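PDB 3FDH: SusD homolog, which probably binds glycans at the outer membrane of a gut Bacteroides, as expected of a SusD/RagB family lipoprotein. Local coordinates for residues A[39-51]-A[451-464]. Numbering follows the deposited sequence.
Sequences GDINTYASSYIEY and LTNPNNSSKFPLRY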
ATOM      1  N   GLY A  39      -2.833   5.191  -6.139  1.00 29.32           N
ATOM      2  CA  GLY A  39      -2.600   6.413  -6.926  1.00 28.79           C
ATOM      3  C   GLY A  39      -1.333   7.127  -6.491  1.00 27.84           C
ATOM      4  O   GLY A  39      -0.349   6.502  -6.130  1.00 27.87           O
ATOM      5  N   ASP A  40      -1.404   8.447  -6.399  1.00 27.54           N
ATOM      6  CA  ASP A  40      -0.220   9.236  -6.037  1.00 29.09           C
ATOM      7  C   ASP A  40       0.356   8.874  -4.684  1.00 30.07           C
ATOM      8  O   ASP A  40       1.529   8.926  -4.512  1.00 32.15           O
ATOM      9  CB  ASP A  40      -0.513  10.738  -5.990  1.00 28.09           C
ATOM     10  CG  ASP A  40      -0.905  11.347  -7.340  1.00 36.02           C
ATOM     11  OD1 ASP A  40      -0.608  10.756  -8.382  1.00 35.97           O
ATOM     12  OD2 ASP A  40      -1.527  12.445  -7.323  1.00 32.47           O
ATOM     13  N   ILE A  41      -0.476   8.490  -3.728  1.00 32.00           N
ATOM     14  CA  ILE A  41       0.038   8.132  -2.394  1.00 30.94           C
ATOM     15  C   ILE A  41       1.078   7.026  -2.556  1.00 27.82           C
ATOM     16  O   ILE A  41       2.174   7.082  -1.990  1.00 27.08           O
ATOM     17  CB  ILE A  41      -1.074   7.650  -1.441  1.00 30.43           C
ATOM     18  CG1 ILE A  41      -2.047   8.789  -1.119  1.00 32.74           C
ATOM     19  CG2 ILE A  41      -0.485   7.149  -0.118  1.00 30.54           C
ATOM     20  CD1 ILE A  41      -1.402   9.983  -0.562  1.00 38.35           C
ATOM     21  N   ASN A  42       0.727   6.057  -3.394  1.00 28.84           N
ATOM     22  CA  ASN A  42       1.543   4.854  -3.655  1.00 27.03           C
ATOM     23  C   ASN A  42       2.754   5.205  -4.507  1.00 29.06           C
ATOM     24  O   ASN A  42       3.860   4.684  -4.321  1.00 26.16           O
ATOM     25  CB  ASN A  42       0.746   3.759  -4.369  1.00 27.02           C
ATOM     26  CG  ASN A  42       1.553   2.474  -4.619  1.00 28.72           C
ATOM     27  OD1 ASN A  42       1.833   1.719  -3.672  1.00 30.31           O
ATOM     28  ND2 ASN A  42       1.820   2.147  -5.911  1.00 30.47           N
ATOM     29  N   THR A  43       2.507   6.107  -5.447  1.00 29.09           N
ATOM     30  CA  THR A  43       3.550   6.543  -6.365  1.00 30.80           C
ATOM     31  C   THR A  43       4.729   7.169  -5.620  1.00 29.40           C
ATOM     32  O   THR A  43       5.911   6.807  -5.829  1.00 30.52           O
ATOM     33  CB  THR A  43       2.943   7.448  -7.464  1.00 31.33           C
ATOM     34  OG1 THR A  43       2.020   6.616  -8.233  1.00 29.46           O
ATOM     35  CG2 THR A  43       4.075   8.032  -8.374  1.00 26.54           C
ATOM     36  N   TYR A  44       4.395   8.091  -4.733  1.00 29.57           N
ATOM     37  CA  TYR A  44       5.408   8.800  -3.943  1.00 28.80           C
ATOM     38  C   TYR A  44       6.020   7.891  -2.897  1.00 28.83           C
ATOM     39  O   TYR A  44       7.234   7.898  -2.670  1.00 27.32           O
ATOM     40  CB  TYR A  44       4.856  10.102  -3.369  1.00 28.03           C
ATOM     41  CG  TYR A  44       4.705  11.198  -4.385  1.00 30.27           C
ATOM     42  CD1 TYR A  44       3.713  11.142  -5.383  1.00 30.33           C
ATOM     43  CD2 TYR A  44       5.518  12.318  -4.352  1.00 30.34           C
ATOM     44  CE1 TYR A  44       3.563  12.187  -6.320  1.00 32.80           C
ATOM     45  CE2 TYR A  44       5.394  13.363  -5.294  1.00 29.62           C
ATOM     46  CZ  TYR A  44       4.408  13.300  -6.262  1.00 31.73           C
ATOM     47  OH  TYR A  44       4.305  14.352  -7.157  1.00 29.97           O
ATOM     48  N   ALA A  45       5.195   7.092  -2.239  1.00 28.52           N
ATOM     49  CA  ALA A  45       5.714   6.108  -1.289  1.00 27.41           C
ATOM     50  C   ALA A  45       6.801   5.247  -1.909  1.00 28.72           C
ATOM     51  O   ALA A  45       7.824   4.916  -1.291  1.00 29.88           O
ATOM     52  CB  ALA A  45       4.561   5.231  -0.747  1.00 26.45           C
ATOM     53  N   SER A  46       6.579   4.875  -3.156  1.00 30.50           N
ATOM     54  CA  SER A  46       7.532   4.036  -3.889  1.00 29.35           C
ATOM     55  C   SER A  46       8.918   4.635  -3.883  1.00 29.46           C
ATOM     56  O   SER A  46       9.923   3.947  -3.707  1.00 29.60           O
ATOM     57  CB  SER A  46       7.096   3.817  -5.342  1.00 31.57           C
ATOM     58  OG  SER A  46       5.871   3.146  -5.450  1.00 28.23           O
ATOM     59  N   SER A  47       8.947   5.953  -4.035  1.00 28.67           N
ATOM     60  CA  SER A  47      10.196   6.692  -4.008  1.00 28.36           C
ATOM     61  C   SER A  47      10.707   6.805  -2.559  1.00 28.39           C
ATOM     62  O   SER A  47      11.843   6.529  -2.250  1.00 30.19           O
ATOM     63  CB  SER A  47      10.014   8.119  -4.551  1.00 29.33           C
ATOM     64  OG  SER A  47      11.132   8.919  -4.255  1.00 29.09           O
ATOM     65  N   TYR A  48       9.832   7.181  -1.644  1.00 29.28           N
ATOM     66  CA  TYR A  48      10.297   7.426  -0.282  1.00 28.55           C
ATOM     67  C   TYR A  48      10.980   6.212   0.363  1.00 28.46           C
ATOM     68  O   TYR A  48      11.997   6.374   1.049  1.00 30.30           O
ATOM     69  CB  TYR A  48       9.204   7.996   0.604  1.00 28.31           C
ATOM     70  CG  TYR A  48       8.575   9.272   0.140  1.00 30.93           C
ATOM     71  CD1 TYR A  48       9.270  10.177  -0.643  1.00 28.84           C
ATOM     72  CD2 TYR A  48       7.322   9.647   0.609  1.00 29.77           C
ATOM     73  CE1 TYR A  48       8.706  11.377  -0.990  1.00 28.05           C
ATOM     74  CE2 TYR A  48       6.751  10.837   0.250  1.00 30.39           C
ATOM     75  CZ  TYR A  48       7.463  11.721  -0.532  1.00 32.62           C
ATOM     76  OH  TYR A  48       6.923  12.962  -0.878  1.00 26.32           O
ATOM     77  N   ILE A  49      10.444   5.013   0.147  1.00 29.14           N
ATOM     78  CA  ILE A  49      11.006   3.770   0.725  1.00 28.76           C
ATOM     79  C   ILE A  49      11.767   2.923  -0.281  1.00 28.40           C
ATOM     80  O   ILE A  49      12.037   1.740  -0.105  1.00 31.47           O
ATOM     81  CB  ILE A  49      10.019   2.973   1.615  1.00 30.06           C
ATOM     82  CG1 ILE A  49       8.663   2.771   0.967  1.00 30.66           C
ATOM     83  CG2 ILE A  49       9.832   3.785   2.917  1.00 25.52           C
ATOM     84  CD1 ILE A  49       8.668   1.949  -0.248  1.00 28.04           C
ATOM     85  N   GLU A  50      12.075   3.602  -1.377  1.00 28.58           N
ATOM     86  CA  GLU A  50      13.050   3.125  -2.351  1.00 26.93           C
ATOM     87  C   GLU A  50      12.775   1.845  -3.097  1.00 28.32           C
ATOM     88  O   GLU A  50      13.690   1.092  -3.457  1.00 28.04           O
ATOM     89  CB  GLU A  50      14.453   3.140  -1.726  1.00 26.84           C
ATOM     90  CG  GLU A  50      14.891   4.547  -1.253  1.00 26.81           C
ATOM     91  CD  GLU A  50      16.299   4.626  -0.719  1.00 29.92           C
ATOM     92  OE1 GLU A  50      17.061   3.649  -0.790  1.00 31.46           O
ATOM     93  OE2 GLU A  50      16.642   5.698  -0.181  1.00 28.57           O
ATOM     94  N   TYR A  51      11.499   1.641  -3.381  1.00 28.20           N
ATOM     95  CA  TYR A  51      11.073   0.543  -4.296  1.00 26.24           C
ATOM     96  C   TYR A  51      11.372   0.934  -5.756  1.00 25.94           C
ATOM     97  O   TYR A  51      11.581   0.093  -6.671  1.00 30.47           O
ATOM     98  CB  TYR A  51       9.583   0.351  -4.190  1.00 25.73           C
ATOM     99  CG  TYR A  51       9.108  -0.528  -3.065  1.00 28.81           C
ATOM    100  CD1 TYR A  51       9.960  -1.488  -2.476  1.00 25.59           C
ATOM    101  CD2 TYR A  51       7.774  -0.473  -2.635  1.00 28.68           C
ATOM    102  CE1 TYR A  51       9.492  -2.345  -1.475  1.00 29.04           C
ATOM    103  CE2 TYR A  51       7.305  -1.311  -1.648  1.00 28.28           C
ATOM    104  CZ  TYR A  51       8.133  -2.268  -1.091  1.00 25.01           C
ATOM    105  OH  TYR A  51       7.625  -3.085  -0.096  1.00 25.79           O
ATOM    106  N   LEU A 451      17.726   2.401   3.789  1.00 31.35           N
ATOM    107  CA  LEU A 451      17.474   3.377   2.709  1.00 29.90           C
ATOM    108  C   LEU A 451      18.759   4.103   2.444  1.00 31.03           C
ATOM    109  O   LEU A 451      19.471   4.431   3.376  1.00 33.47           O
ATOM    110  CB  LEU A 451      16.384   4.378   3.107  1.00 29.91           C
ATOM    111  CG  LEU A 451      15.039   3.700   3.408  1.00 30.20           C
ATOM    112  CD1 LEU A 451      14.032   4.819   3.695  1.00 31.29           C
ATOM    113  CD2 LEU A 451      14.626   2.821   2.258  1.00 30.39           C
ATOM    114  N   THR A 452      19.063   4.383   1.187  1.00 29.42           N
ATOM    115  CA  THR A 452      20.344   5.020   0.846  1.00 29.85           C
ATOM    116  C   THR A 452      20.276   6.476   0.381  1.00 30.58           C
ATOM    117  O   THR A 452      21.291   7.125   0.223  1.00 29.86           O
ATOM    118  CB  THR A 452      21.113   4.158  -0.170  1.00 31.57           C
ATOM    119  OG1 THR A 452      20.448   4.146  -1.432  1.00 32.22           O
ATOM    120  CG2 THR A 452      21.222   2.740   0.353  1.00 32.31           C
ATOM    121  N   ASN A 453      19.071   7.012   0.194  1.00 30.01           N
ATOM    122  CA  ASN A 453      18.939   8.409  -0.244  1.00 30.80           C
ATOM    123  C   ASN A 453      19.724   9.355   0.694  1.00 31.34           C
ATOM    124  O   ASN A 453      19.402   9.450   1.865  1.00 33.79           O
ATOM    125  CB  ASN A 453      17.444   8.784  -0.283  1.00 30.78           C
ATOM    126  CG  ASN A 453      17.180  10.086  -0.988  1.00 32.10           C
ATOM    127  OD1 ASN A 453      17.942  11.052  -0.860  1.00 30.21           O
ATOM    128  ND2 ASN A 453      16.025  10.155  -1.669  1.00 29.09           N
ATOM    129  N   PRO A 454      20.709  10.117   0.179  1.00 29.43           N
ATOM    130  CA  PRO A 454      21.493  10.933   1.109  1.00 32.25           C
ATOM    131  C   PRO A 454      20.735  12.070   1.688  1.00 31.51           C
ATOM    132  O   PRO A 454      21.151  12.664   2.681  1.00 32.47           O
ATOM    133  CB  PRO A 454      22.603  11.501   0.222  1.00 32.46           C
ATOM    134  CG  PRO A 454      22.607  10.658  -0.991  1.00 34.90           C
ATOM    135  CD  PRO A 454      21.227  10.215  -1.192  1.00 30.33           C
ATOM    136  N   ASN A 455      19.601  12.362   1.069  1.00 31.59           N
ATOM    137  CA  ASN A 455      18.798  13.520   1.480  1.00 32.08           C
ATOM    138  C   ASN A 455      17.969  13.222   2.713  1.00 32.62           C
ATOM    139  O   ASN A 455      17.334  14.097   3.318  1.00 32.45           O
ATOM    140  CB  ASN A 455      17.903  13.970   0.337  1.00 32.57           C
ATOM    141  CG  ASN A 455      18.699  14.448  -0.856  1.00 33.53           C
ATOM    142  OD1 ASN A 455      19.319  15.502  -0.804  1.00 37.11           O
ATOM    143  ND2 ASN A 455      18.649  13.684  -1.958  1.00 30.19           N
ATOM    144  N   ASN A 456      18.016  11.971   3.101  1.00 31.70           N
ATOM    145  CA  ASN A 456      17.255  11.508   4.265  1.00 31.82           C
ATOM    146  C   ASN A 456      17.852  11.938   5.607  1.00 34.44           C
ATOM    147  O   ASN A 456      17.254  11.683   6.655  1.00 35.99           O
ATOM    148  CB  ASN A 456      17.139   9.981   4.241  1.00 30.98           C
ATOM    149  CG  ASN A 456      16.086   9.500   3.304  1.00 31.74           C
ATOM    150  OD1 ASN A 456      15.296  10.277   2.766  1.00 31.94           O
ATOM    151  ND2 ASN A 456      16.035   8.211   3.130  1.00 27.91           N
ATOM    152  N   SER A 457      19.008  12.604   5.551  1.00 34.42           N
ATOM    153  CA  SER A 457      19.705  13.058   6.750  1.00 35.56           C
ATOM    154  C   SER A 457      18.832  14.080   7.450  1.00 35.01           C
ATOM    155  O   SER A 457      18.705  14.096   8.671  1.00 36.72           O
ATOM    156  CB  SER A 457      21.075  13.659   6.419  1.00 36.13           C
ATOM    157  OG  SER A 457      20.945  14.693   5.454  1.00 42.85           O
ATOM    158  N   SER A 458      18.188  14.921   6.643  1.00 33.16           N
ATOM    159  CA  SER A 458      17.261  15.912   7.168  1.00 31.27           C
ATOM    160  C   SER A 458      15.931  15.989   6.422  1.00 29.59           C
ATOM    161  O   SER A 458      15.026  16.692   6.862  1.00 27.48           O
ATOM    162  CB  SER A 458      17.890  17.286   7.112  1.00 29.76           C
ATOM    163  OG  SER A 458      18.120  17.659   5.758  1.00 32.59           O
ATOM    164  N   LYS A 459      15.789  15.239   5.337  1.00 28.55           N
ATOM    165  CA  LYS A 459      14.579  15.303   4.527  1.00 29.87           C
ATOM    166  C   LYS A 459      13.862  14.008   4.209  1.00 28.67           C
ATOM    167  O   LYS A 459      13.358  13.819   3.105  1.00 30.46           O
ATOM    168  CB  LYS A 459      14.828  16.069   3.232  1.00 30.64           C
ATOM    169  CG  LYS A 459      14.918  17.564   3.531  1.00 35.08           C
ATOM    170  CD  LYS A 459      15.204  18.318   2.302  1.00 39.69           C
ATOM    171  CE  LYS A 459      14.888  19.727   2.514  1.00 45.14           C
ATOM    172  NZ  LYS A 459      15.173  20.407   1.227  1.00 54.45           N
ATOM    173  N   PHE A 460      13.816  13.120   5.194  1.00 27.46           N
ATOM    174  CA  PHE A 460      12.989  11.935   5.070  1.00 28.51           C
ATOM    175  C   PHE A 460      11.572  12.307   5.484  1.00 28.47           C
ATOM    176  O   PHE A 460      11.355  12.730   6.615  1.00 32.59           O
ATOM    177  CB  PHE A 460      13.446  10.791   5.960  1.00 29.37           C
ATOM    178  CG  PHE A 460      12.554   9.621   5.826  1.00 27.92           C
ATOM    179  CD1 PHE A 460      12.590   8.852   4.676  1.00 29.71           C
ATOM    180  CD2 PHE A 460      11.602   9.345   6.790  1.00 28.55           C
ATOM    181  CE1 PHE A 460      11.704   7.815   4.483  1.00 32.14           C
ATOM    182  CE2 PHE A 460      10.756   8.294   6.632  1.00 28.99           C
ATOM    183  CZ  PHE A 460      10.788   7.522   5.466  1.00 31.27           C
ATOM    184  N   PRO A 461      10.590  12.191   4.572  1.00 29.07           N
ATOM    185  CA  PRO A 461       9.260  12.599   4.978  1.00 29.05           C
ATOM    186  C   PRO A 461       8.550  11.643   5.907  1.00 29.94           C
ATOM    187  O   PRO A 461       8.296  10.486   5.579  1.00 29.03           O
ATOM    188  CB  PRO A 461       8.496  12.694   3.661  1.00 29.84           C
ATOM    189  CG  PRO A 461       9.220  11.773   2.731  1.00 31.17           C
ATOM    190  CD  PRO A 461      10.609  11.568   3.241  1.00 30.80           C
ATOM    191  N   LEU A 462       8.184  12.185   7.060  1.00 29.83           N
ATOM    192  CA  LEU A 462       7.533  11.385   8.119  1.00 29.63           C
ATOM    193  C   LEU A 462       6.043  11.293   7.895  1.00 29.86           C
ATOM    194  O   LEU A 462       5.330  10.556   8.580  1.00 29.03           O
ATOM    195  CB  LEU A 462       7.770  12.029   9.477  1.00 28.59           C
ATOM    196  CG  LEU A 462       9.228  12.220   9.857  1.00 31.07           C
ATOM    197  CD1 LEU A 462       9.358  12.947  11.182  1.00 24.17           C
ATOM    198  CD2 LEU A 462       9.864  10.925  10.007  1.00 25.35           C
ATOM    199  N   ARG A 463       5.602  12.075   6.921  1.00 29.27           N
ATOM    200  CA  ARG A 463       4.179  12.185   6.575  1.00 28.43           C
ATOM    201  C   ARG A 463       4.027  12.943   5.281  1.00 27.45           C
ATOM    202  O   ARG A 463       5.020  13.470   4.766  1.00 28.31           O
ATOM    203  CB  ARG A 463       3.446  12.969   7.682  1.00 26.47           C
ATOM    204  CG  ARG A 463       3.910  14.391   7.872  1.00 27.17           C
ATOM    205  CD  ARG A 463       3.705  14.827   9.324  1.00 26.95           C
ATOM    206  NE  ARG A 463       2.299  14.971   9.694  1.00 27.76           N
ATOM    207  CZ  ARG A 463       1.831  14.992  10.932  1.00 28.58           C
ATOM    208  NH1 ARG A 463       2.639  14.824  11.972  1.00 29.90           N
ATOM    209  NH2 ARG A 463       0.528  15.158  11.117  1.00 28.36           N
ATOM    210  N   TYR A 464       2.777  13.035   4.807  1.00 28.88           N
ATOM    211  CA  TYR A 464       2.434  13.799   3.591  1.00 27.64           C
ATOM    212  C   TYR A 464       1.862  15.147   4.021  1.00 26.42           C
ATOM    213  O   TYR A 464       1.115  15.212   5.009  1.00 29.07           O
ATOM    214  CB  TYR A 464       1.393  13.118   2.735  1.00 26.69           C
ATOM    215  CG  TYR A 464       1.962  11.899   2.010  1.00 20.79           C
ATOM    216  CD1 TYR A 464       3.134  11.347   2.443  1.00 23.81           C
ATOM    217  CD2 TYR A 464       1.302  11.336   0.941  1.00 28.91           C
ATOM    218  CE1 TYR A 464       3.648  10.211   1.803  1.00 22.48           C
ATOM    219  CE2 TYR A 464       1.798  10.253   0.325  1.00 27.56           C
ATOM    220  CZ  TYR A 464       2.950   9.700   0.739  1.00 27.52           C
ATOM    221  OH  TYR A 464       3.370   8.568   0.036  1.00 27.47           O
TER
HETATM  222  O   HOH W   1      13.909   8.503  -2.371  1.00 23.77           O
HETATM  223  O   HOH W   2       5.645  13.948   1.612  1.00 21.71           O
HETATM  224  O   HOH W   3      14.496   7.226   0.817  1.00 23.05           O
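Glu50, the C-prime residue (phi 63°) of the Schellman motif ending helix 40-48 (Tyr51 N to Ser46 O, Glu50 N to Ser47 O), meets the backbone of Thr452 and Asn453. Followed outward, Glu50 CB lies 4.0 Å from Leu451 CD2, and CG rests on the same methyl. Beyond CG the chain is extended (chi2 -176°), carrying the carboxylate to two successive amides: Glu50 OE1 takes Thr452 N at 2.9 Å, nearly straight at 174°, and Glu50 OE2 takes Asn453 N at 2.8 Å, both on syn sides and slightly out of plane. Ser266 OG also bonds OE1, while a water joins OE2 to Tyr48 O. A glutamine in its place would probably leave one of the two amides without an acceptor, since its NH2 end cannot accept. Farther back, Pro461 CG makes a CH-pi contact over the centre of the Tyr48 ring, 3.4 Å from the centroid, with Tyr44 O over the opposite face. Tyr464 CE1 comes to that ring's edge in an oblique ring pair. The contact joins helix 40-48 to the 451-464 segment within the SusD-like fold, finishing where Tyr464 OH donates in the carbonyl plane to Ile41 O at 2.8 Å, which also accepts from Ala45 N.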